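Ribonuclease T2 (PDB 3T0O) cleaves single-stranded RNA, preferentially between purine and uridine, leaving purine 2',3'-cyclic phosphate ends and supplying microbial RNA fragments that are sensed by TLR8. Local coordinates at residues 61-73 and 107-119. Numbering follows the deposited sequence. Where two conformers were deposited one is given.
Sequences EIKDLLPEMRAYW and QKKYFGRSLELYR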
loop_
_atom_site.group_PDB
_atom_site.type_symbol
_atom_site.label_atom_id
_atom_site.label_comp_id
_atom_site.label_asym_id
_atom_site.label_seq_id
_atom_site.Cartn_x
_atom_site.Cartn_y
_atom_site.Cartn_z
ATOM N N GLU A 61 -1.771 -12.409 -17.966
ATOM C CA GLU A 61 -0.608 -11.568 -18.269
ATOM C C GLU A 61 0.382 -11.445 -17.147
ATOM O O GLU A 61 1.576 -11.158 -17.378
ATOM C CB GLU A 61 -1.087 -10.182 -18.640
ATOM C CG GLU A 61 -1.731 -10.199 -20.001
ATOM C CD GLU A 61 -2.151 -8.813 -20.469
ATOM O OE1 GLU A 61 -1.421 -7.854 -20.175
ATOM O OE2 GLU A 61 -3.200 -8.702 -21.133
ATOM N N ILE A 62 -0.095 -11.665 -15.931
ATOM C CA ILE A 62 0.781 -11.526 -14.740
ATOM C C ILE A 62 0.975 -12.873 -14.037
ATOM O O ILE A 62 1.346 -12.927 -12.875
ATOM C CB ILE A 62 0.252 -10.488 -13.750
ATOM C CG1 ILE A 62 -1.143 -10.842 -13.229
ATOM C CG2 ILE A 62 0.259 -9.078 -14.418
ATOM C CD1 ILE A 62 -1.478 -9.999 -11.896
ATOM N N LYS A 63 0.660 -13.961 -14.744
ATOM C CA LYS A 63 0.786 -15.307 -14.187
ATOM C C LYS A 63 2.130 -15.533 -13.445
ATOM O O LYS A 63 2.170 -16.137 -12.356
ATOM C CB LYS A 63 0.553 -16.346 -15.315
ATOM N N ASP A 64 3.219 -15.008 -14.013
ATOM C CA ASP A 64 4.537 -15.219 -13.461
ATOM C C ASP A 64 4.719 -14.527 -12.162
ATOM O O ASP A 64 5.632 -14.848 -11.413
ATOM C CB ASP A 64 5.648 -14.792 -14.439
ATOM C CG ASP A 64 5.690 -15.672 -15.676
ATOM O OD1 ASP A 64 4.900 -16.639 -15.736
ATOM O OD2 ASP A 64 6.505 -15.417 -16.597
ATOM N N LEU A 65 3.880 -13.520 -11.896
ATOM C CA LEU A 65 4.064 -12.724 -10.714
ATOM C C LEU A 65 3.189 -13.200 -9.568
ATOM O O LEU A 65 3.317 -12.689 -8.472
ATOM C CB LEU A 65 3.657 -11.273 -11.024
ATOM C CG LEU A 65 4.432 -10.563 -12.138
ATOM C CD1 LEU A 65 3.808 -9.188 -12.289
ATOM C CD2 LEU A 65 5.917 -10.381 -11.770
ATOM N N LEU A 66 2.366 -14.222 -9.813
ATOM C CA LEU A 66 1.316 -14.559 -8.842
ATOM C C LEU A 66 1.853 -14.980 -7.463
ATOM O O LEU A 66 1.337 -14.568 -6.463
ATOM C CB LEU A 66 0.253 -15.501 -9.412
ATOM C CG LEU A 66 -0.512 -14.805 -10.556
ATOM C CD1 LEU A 66 -1.455 -15.818 -11.194
ATOM C CD2 LEU A 66 -1.186 -13.484 -10.139
ATOM N N PRO A 67 2.955 -15.730 -7.385
ATOM C CA PRO A 67 3.371 -16.017 -6.056
ATOM C C PRO A 67 3.744 -14.783 -5.262
ATOM O O PRO A 67 3.404 -14.714 -4.103
ATOM C CB PRO A 67 4.579 -16.954 -6.266
ATOM C CG PRO A 67 4.214 -17.659 -7.555
ATOM C CD PRO A 67 3.589 -16.601 -8.388
ATOM N N GLU A 68 4.448 -13.837 -5.859
ATOM C CA GLU A 68 4.767 -12.597 -5.193
ATOM C C GLU A 68 3.525 -11.768 -4.921
ATOM O O GLU A 68 3.412 -11.121 -3.856
ATOM C CB GLU A 68 5.718 -11.762 -5.996
ATOM C CG GLU A 68 7.162 -12.235 -5.892
ATOM C CD GLU A 68 8.060 -11.257 -6.627
ATOM O OE1 GLU A 68 8.507 -11.623 -7.731
ATOM O OE2 GLU A 68 8.245 -10.120 -6.119
ATOM N N MET A 69 2.603 -11.731 -5.875
ATOM C CA MET A 69 1.346 -10.984 -5.636
ATOM C C MET A 69 0.559 -11.579 -4.473
ATOM O O MET A 69 -0.034 -10.826 -3.688
ATOM C CB MET A 69 0.411 -10.930 -6.855
ATOM C CG MET A 69 1.040 -10.476 -8.090
ATOM S SD MET A 69 0.924 -8.693 -8.114
ATOM C CE MET A 69 -0.827 -8.454 -8.181
ATOM N N ARG A 70 0.491 -12.927 -4.353
ATOM C CA ARG A 70 -0.195 -13.474 -3.191
ATOM C C ARG A 70 0.476 -13.114 -1.892
ATOM O O ARG A 70 -0.218 -12.904 -0.874
ATOM C CB ARG A 70 -0.346 -15.010 -3.305
ATOM C CG ARG A 70 -1.279 -15.368 -4.496
ATOM C CD ARG A 70 -1.493 -16.902 -4.623
ATOM N NE ARG A 70 -0.248 -17.622 -4.743
ATOM C CZ ARG A 70 0.166 -18.230 -5.852
ATOM N NH1 ARG A 70 -0.559 -18.178 -6.969
ATOM N NH2 ARG A 70 1.330 -18.859 -5.835
ATOM N N ALA A 71 1.828 -13.110 -1.888
ATOM C CA ALA A 71 2.551 -12.853 -0.628
ATOM C C ALA A 71 2.543 -11.376 -0.247
ATOM O O ALA A 71 2.375 -11.048 0.917
ATOM C CB ALA A 71 3.978 -13.264 -0.763
ATOM N N TYR A 72 2.669 -10.524 -1.255
ATOM C CA TYR A 72 2.926 -9.118 -0.941
ATOM C C TYR A 72 1.763 -8.264 -1.323
ATOM O O TYR A 72 1.729 -7.075 -0.914
ATOM C CB TYR A 72 4.163 -8.642 -1.792
ATOM C CG TYR A 72 5.451 -9.363 -1.517
ATOM C CD1 TYR A 72 5.706 -9.885 -0.289
ATOM C CD2 TYR A 72 6.350 -9.531 -2.547
ATOM C CE1 TYR A 72 6.932 -10.607 -0.056
ATOM C CE2 TYR A 72 7.535 -10.249 -2.352
ATOM C CZ TYR A 72 7.791 -10.764 -1.103
ATOM O OH TYR A 72 9.013 -11.440 -0.891
ATOM N N TRP A 73 0.820 -8.776 -2.102
ATOM C CA TRP A 73 -0.302 -7.948 -2.543
ATOM C C TRP A 73 -1.612 -8.690 -2.245
ATOM O O TRP A 73 -2.532 -8.738 -3.050
ATOM C CB TRP A 73 -0.124 -7.645 -4.022
ATOM C CG TRP A 73 -0.772 -6.372 -4.483
ATOM C CD1 TRP A 73 -1.934 -5.799 -4.034
ATOM C CD2 TRP A 73 -0.312 -5.584 -5.586
ATOM N NE1 TRP A 73 -2.195 -4.619 -4.765
ATOM C CE2 TRP A 73 -1.208 -4.495 -5.728
ATOM C CE3 TRP A 73 0.832 -5.665 -6.410
ATOM C CZ2 TRP A 73 -1.008 -3.468 -6.751
ATOM C CZ3 TRP A 73 1.010 -4.649 -7.392
ATOM C CH2 TRP A 73 0.115 -3.587 -7.508
ATOM N N GLN A 107 0.219 -4.594 -18.287
ATOM C CA GLN A 107 -0.138 -5.158 -17.015
ATOM C C GLN A 107 1.074 -5.764 -16.315
ATOM O O GLN A 107 1.297 -5.547 -15.090
ATOM C CB GLN A 107 -1.325 -6.120 -17.109
ATOM C CG GLN A 107 -2.563 -5.320 -17.531
ATOM C CD GLN A 107 -3.793 -6.167 -17.690
ATOM O OE1 GLN A 107 -4.007 -7.067 -16.906
ATOM N NE2 GLN A 107 -4.640 -5.850 -18.718
ATOM N N LYS A 108 1.851 -6.542 -17.051
ATOM C CA LYS A 108 2.982 -7.192 -16.421
ATOM C C LYS A 108 3.992 -6.173 -15.887
ATOM O O LYS A 108 4.586 -6.370 -14.820
ATOM C CB LYS A 108 3.651 -8.173 -17.413
ATOM C CG LYS A 108 4.837 -8.854 -16.824
ATOM C CD LYS A 108 4.481 -9.898 -15.824
ATOM C CE LYS A 108 5.708 -10.895 -15.646
ATOM N NZ LYS A 108 6.106 -11.622 -16.883
ATOM N N LYS A 109 4.211 -5.111 -16.639
ATOM C CA LYS A 109 5.216 -4.123 -16.250
ATOM C C LYS A 109 4.729 -3.325 -15.055
ATOM O O LYS A 109 5.495 -3.094 -14.123
ATOM C CB LYS A 109 5.540 -3.198 -17.435
ATOM C CG LYS A 109 6.470 -3.880 -18.407
ATOM C CD LYS A 109 6.536 -3.117 -19.761
ATOM C CE LYS A 109 7.288 -1.816 -19.603
ATOM N NZ LYS A 109 7.458 -1.256 -21.056
ATOM N N TYR A 110 3.458 -2.922 -15.059
ATOM C CA TYR A 110 2.903 -2.214 -13.943
ATOM C C TYR A 110 2.934 -3.044 -12.651
ATOM O O TYR A 110 3.393 -2.587 -11.614
ATOM C CB TYR A 110 1.439 -1.863 -14.313
ATOM C CG TYR A 110 0.665 -1.299 -13.168
ATOM C CD1 TYR A 110 0.883 0.003 -12.759
ATOM C CD2 TYR A 110 -0.264 -2.068 -12.482
ATOM C CE1 TYR A 110 0.160 0.558 -11.698
ATOM C CE2 TYR A 110 -0.977 -1.510 -11.430
ATOM C CZ TYR A 110 -0.765 -0.175 -11.101
ATOM O OH TYR A 110 -1.474 0.393 -10.041
ATOM N N PHE A 111 2.353 -4.239 -12.692
ATOM C CA PHE A 111 2.362 -5.011 -11.481
ATOM C C PHE A 111 3.783 -5.429 -11.105
ATOM O O PHE A 111 4.098 -5.429 -9.898
ATOM C CB PHE A 111 1.442 -6.236 -11.632
ATOM C CG PHE A 111 0.010 -5.893 -11.527
ATOM C CD1 PHE A 111 -0.582 -5.725 -10.287
ATOM C CD2 PHE A 111 -0.790 -5.815 -12.660
ATOM C CE1 PHE A 111 -1.963 -5.424 -10.216
ATOM C CE2 PHE A 111 -2.130 -5.499 -12.597
ATOM C CZ PHE A 111 -2.728 -5.315 -11.391
ATOM N N GLY A 112 4.647 -5.702 -12.091
ATOM C CA GLY A 112 5.980 -6.144 -11.753
ATOM C C GLY A 112 6.757 -5.004 -11.135
ATOM O O GLY A 112 7.546 -5.228 -10.187
ATOM N N ARG A 113 6.559 -3.792 -11.660
ATOM C CA ARG A 113 7.291 -2.649 -11.107
ATOM C C ARG A 113 6.819 -2.324 -9.725
ATOM O O ARG A 113 7.587 -1.930 -8.848
ATOM C CB ARG A 113 7.213 -1.414 -12.052
ATOM C CG ARG A 113 7.908 -0.187 -11.539
ATOM C CD ARG A 113 9.438 -0.421 -11.369
ATOM N NE ARG A 113 10.095 0.857 -11.124
ATOM C CZ ARG A 113 11.241 0.993 -10.470
ATOM N NH1 ARG A 113 11.846 -0.081 -9.980
ATOM N NH2 ARG A 113 11.754 2.191 -10.273
ATOM N N SER A 114 5.508 -2.480 -9.497
ATOM C CA SER A 114 4.940 -2.284 -8.197
ATOM C C SER A 114 5.553 -3.206 -7.189
ATOM O O SER A 114 5.960 -2.796 -6.104
ATOM C CB SER A 114 3.427 -2.521 -8.265
ATOM O OG SER A 114 2.866 -1.488 -9.075
ATOM N N LEU A 115 5.691 -4.468 -7.549
ATOM C CA LEU A 115 6.337 -5.407 -6.628
ATOM C C LEU A 115 7.788 -5.055 -6.413
ATOM O O LEU A 115 8.291 -5.215 -5.291
ATOM C CB LEU A 115 6.265 -6.815 -7.216
ATOM C CG LEU A 115 4.854 -7.375 -7.260
ATOM C CD1 LEU A 115 4.810 -8.596 -8.184
ATOM C CD2 LEU A 115 4.390 -7.807 -5.895
ATOM N N GLU A 116 8.480 -4.622 -7.460
ATOM C CA GLU A 116 9.895 -4.250 -7.292
ATOM C C GLU A 116 10.029 -3.116 -6.358
ATOM O O GLU A 116 10.883 -3.144 -5.476
ATOM C CB GLU A 116 10.451 -3.867 -8.646
ATOM C CG GLU A 116 11.898 -3.619 -8.694
ATOM C CD GLU A 116 12.332 -3.476 -10.151
ATOM O OE1 GLU A 116 11.677 -2.727 -10.916
ATOM O OE2 GLU A 116 13.316 -4.138 -10.550
ATOM N N LEU A 117 9.186 -2.110 -6.515
ATOM C CA LEU A 117 9.252 -0.930 -5.639
ATOM C C LEU A 117 8.972 -1.322 -4.207
ATOM O O LEU A 117 9.612 -0.825 -3.273
ATOM C CB LEU A 117 8.156 0.069 -6.098
ATOM C CG LEU A 117 8.609 0.729 -7.383
ATOM C CD1 LEU A 117 7.415 1.516 -7.883
ATOM C CD2 LEU A 117 9.756 1.732 -7.048
ATOM N N TYR A 118 8.011 -2.240 -4.009
ATOM C CA TYR A 118 7.734 -2.675 -2.635
ATOM C C TYR A 118 9.010 -3.318 -2.017
ATOM O O TYR A 118 9.312 -3.037 -0.865
ATOM C CB TYR A 118 6.678 -3.786 -2.766
ATOM C CG TYR A 118 6.341 -4.492 -1.451
ATOM C CD1 TYR A 118 5.601 -3.845 -0.487
ATOM C CD2 TYR A 118 6.773 -5.778 -1.241
ATOM C CE1 TYR A 118 5.274 -4.550 0.707
ATOM C CE2 TYR A 118 6.465 -6.496 -0.074
ATOM C CZ TYR A 118 5.699 -5.853 0.871
ATOM O OH TYR A 118 5.425 -6.602 2.016
ATOM N N ARG A 119 9.725 -4.128 -2.780
ATOM C CA ARG A 119 10.953 -4.788 -2.311
ATOM C C ARG A 119 12.059 -3.791 -2.009
ATOM O O ARG A 119 12.846 -3.974 -1.064
ATOM C CB ARG A 119 11.449 -5.801 -3.388
ATOM C CG ARG A 119 10.441 -6.944 -3.631
ATOM C CD ARG A 119 10.972 -8.100 -4.521
ATOM N NE ARG A 119 11.535 -7.661 -5.796
ATOM C CZ ARG A 119 10.953 -7.756 -6.991
ATOM N NH1 ARG A 119 9.735 -8.249 -7.147
ATOM N NH2 ARG A 119 11.615 -7.333 -8.059
HETATM O O HOH W 1 1.213 -7.537 -19.621
HETATM O O HOH W 2 -1.212 -5.443 -20.696
HETATM O O HOH W 3 3.657 -13.329 -16.243
#
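Leu65, Met69 and Trp73 pack on Phe111 and Leu115 on one flank of the alpha/beta fold of the RNase T2 family, where a 3-10 turn, the helix 66-72 that follows it and the residue after that helix lie against helix 107-119. The two helices cross at 51° with axes 10.8 Å apart. Leu65 CD1 rests against Phe111 CB (3.8 Å) and the backbone N of Gly112, where no side chain intervenes. Leu115 sends CD1 to Met69 SD (3.9 Å), while its CD2 lies at the edge of the Trp73 indole. Bent at chi2 (-87°) and chi3, Met69 brings CE to Phe111 CD1 (3.5 Å); its SD stands oblique to that ring, a Met-aromatic contact. Trp73 CZ3 meets the edge of the Phe111 ring, the planes 53° apart, and presses on Ser114 CB at 3.3 Å. Further along, Tyr118 CE2 lies over a face of the Tyr72 ring, 3.4 Å from Tyr72 CG.

Two waters join Glu61 OE1 to the amides of Gln107 and Lys108; at the far end one conformer of Arg119 makes a salt bridge, with a weak hydrogen bond, to Glu68. Packing and a bond from NE1 to His41 O thus hold the Trp73 indole near the predicted active-site residues His41 and Glu90.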